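Side-chain contact in StAR-related lipid transfer protein 5 (Homo sapiens, PDB 2R55), which probably binds cholesterol or other sterols through its START domain and may take part in their transport inside the cell: residues 222-225 / 226-230. Numbering follows the deposited sequence.
Sequences LQKA and VKQFH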
loop_
_atom_site.group_PDB
_atom_site.type_symbol
_atom_site.label_atom_id
_atom_site.label_comp_id
_atom_site.label_asym_id
_atom_site.label_seq_id
_atom_site.Cartn_x
_atom_site.Cartn_y
_atom_site.Cartn_z
ATOM N N LEU A 222 -5.410 -10.520 3.704
ATOM C CA LEU A 222 -6.005 -9.627 4.693
ATOM C C LEU A 222 -7.244 -10.231 5.369
ATOM O O LEU A 222 -7.422 -10.075 6.579
ATOM C CB LEU A 222 -6.334 -8.277 4.055
ATOM C CG LEU A 222 -6.679 -7.029 4.882
ATOM C CD1 LEU A 222 -8.177 -6.880 5.051
ATOM C CD2 LEU A 222 -5.965 -6.981 6.226
ATOM N N GLN A 223 -8.082 -10.917 4.587
ATOM C CA GLN A 223 -9.326 -11.508 5.099
ATOM C C GLN A 223 -9.061 -12.578 6.152
ATOM O O GLN A 223 -9.659 -12.557 7.230
ATOM C CB GLN A 223 -10.177 -12.070 3.955
ATOM C CG GLN A 223 -11.022 -11.012 3.240
ATOM C CD GLN A 223 -11.265 -11.334 1.770
ATOM O OE1 GLN A 223 -10.678 -12.275 1.215
ATOM N NE2 GLN A 223 -12.131 -10.548 1.131
ATOM N N LYS A 224 -8.157 -13.495 5.817
ATOM C CA LYS A 224 -7.702 -14.564 6.699
ATOM C C LYS A 224 -7.223 -14.022 8.049
ATOM O O LYS A 224 -7.542 -14.637 9.141
ATOM C CB LYS A 224 -6.580 -15.355 5.995
ATOM C CG LYS A 224 -5.784 -16.388 6.846
ATOM C CD LYS A 224 -4.430 -16.681 6.132
ATOM C CE LYS A 224 -3.360 -17.249 7.071
ATOM N NZ LYS A 224 -3.451 -18.741 7.263
ATOM N N ALA A 225 -6.466 -12.882 7.971
ATOM C CA ALA A 225 -5.890 -12.287 9.181
ATOM C C ALA A 225 -6.987 -11.752 10.096
ATOM O O ALA A 225 -6.961 -11.970 11.315
ATOM C CB ALA A 225 -4.915 -11.195 8.826
ATOM N N VAL A 226 -7.954 -11.071 9.489
ATOM C CA VAL A 226 -9.139 -10.605 10.193
ATOM C C VAL A 226 -9.866 -11.767 10.881
ATOM O O VAL A 226 -10.141 -11.708 12.087
ATOM C CB VAL A 226 -10.084 -9.838 9.240
ATOM C CG1 VAL A 226 -11.492 -9.791 9.786
ATOM C CG2 VAL A 226 -9.562 -8.432 9.007
ATOM N N LYS A 227 -10.155 -12.824 10.119
ATOM C CA LYS A 227 -10.925 -13.960 10.633
ATOM C C LYS A 227 -10.335 -14.535 11.909
ATOM O O LYS A 227 -11.068 -15.008 12.773
ATOM C CB LYS A 227 -11.072 -15.064 9.581
ATOM C CG LYS A 227 -12.029 -14.710 8.446
ATOM C CD LYS A 227 -12.981 -15.868 8.141
ATOM C CE LYS A 227 -14.289 -15.359 7.519
ATOM N NZ LYS A 227 -15.399 -16.355 7.637
ATOM N N GLN A 228 -9.013 -14.463 12.025
ATOM C CA GLN A 228 -8.282 -14.999 13.169
ATOM C C GLN A 228 -8.635 -14.333 14.508
ATOM O O GLN A 228 -8.470 -14.945 15.562
ATOM C CB GLN A 228 -6.767 -14.970 12.905
ATOM C CG GLN A 228 -6.287 -16.072 11.939
ATOM C CD GLN A 228 -4.834 -15.881 11.466
ATOM O OE1 GLN A 228 -3.838 -15.944 12.363
ATOM N NE2 GLN A 228 -4.710 -15.675 10.039
ATOM N N PHE A 229 -9.138 -13.097 14.466
ATOM C CA PHE A 229 -9.609 -12.418 15.683
ATOM C C PHE A 229 -11.044 -12.800 16.032
ATOM O O PHE A 229 -11.465 -12.673 17.186
ATOM C CB PHE A 229 -9.473 -10.894 15.573
ATOM C CG PHE A 229 -8.099 -10.430 15.156
ATOM C CD1 PHE A 229 -6.979 -10.719 15.939
ATOM C CD2 PHE A 229 -7.927 -9.704 13.986
ATOM C CE1 PHE A 229 -5.710 -10.296 15.556
ATOM C CE2 PHE A 229 -6.663 -9.271 13.596
ATOM C CZ PHE A 229 -5.554 -9.569 14.385
ATOM N N HIS A 230 -11.790 -13.279 15.040
ATOM C CA HIS A 230 -13.157 -13.754 15.269
ATOM C C HIS A 230 -13.215 -15.252 15.557
ATOM O O HIS A 230 -14.282 -15.869 15.488
ATOM C CB HIS A 230 -14.032 -13.386 14.078
ATOM C CG HIS A 230 -14.001 -11.927 13.758
ATOM N ND1 HIS A 230 -13.576 -11.443 12.537
ATOM C CD2 HIS A 230 -14.302 -10.844 14.519
ATOM C CE1 HIS A 230 -13.638 -10.123 12.551
ATOM N NE2 HIS A 230 -14.069 -9.736 13.744
#
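The side-chain amide of Q228 turns back over the preceding turn and meets both the backbone carbonyl and the side chain of K224. Its NE2 makes a weak hydrogen bond to K224 O (3.1 Å, N-H...O angle 145°) and lies 3.4 Å from K224 CG. With CG of Q228 anti to its carbonyl carbon (chi1 -76°) and the chain extended beyond it, NE2 is brought to that carbonyl; CE of K224 also approaches NE2, at 3.6 Å, before the lysine chain bends at its last torsion. Both long polar residues suit this exposed flank, where methylenes can pack while the charged end of a lysine can remain near solvent. K224 O also accepts Q228 N at 3.2 Å, the donor tilted 28° from the carbonyl plane, whereas Q228 N reaches A225 O only weakly. The F229 ring approaches A225 O obliquely, CE2 at 3.5 Å. Just before, V226 N to L222 O and K227 N to Q223 O (2.9 Å) are regular i to i+4 bonds. These residues form the end of helix 204-227, the C-terminal helix of the START fold, and what follows it; in this family that helix lies over the lipid cavity. On its buried face L222 CD1 and V226 CG2 are 4.5 Å apart, a loose apolar pair. Both touch V75 of strand 67-75. A225, whose single methyl suits a buried position, touches W97, as does L222.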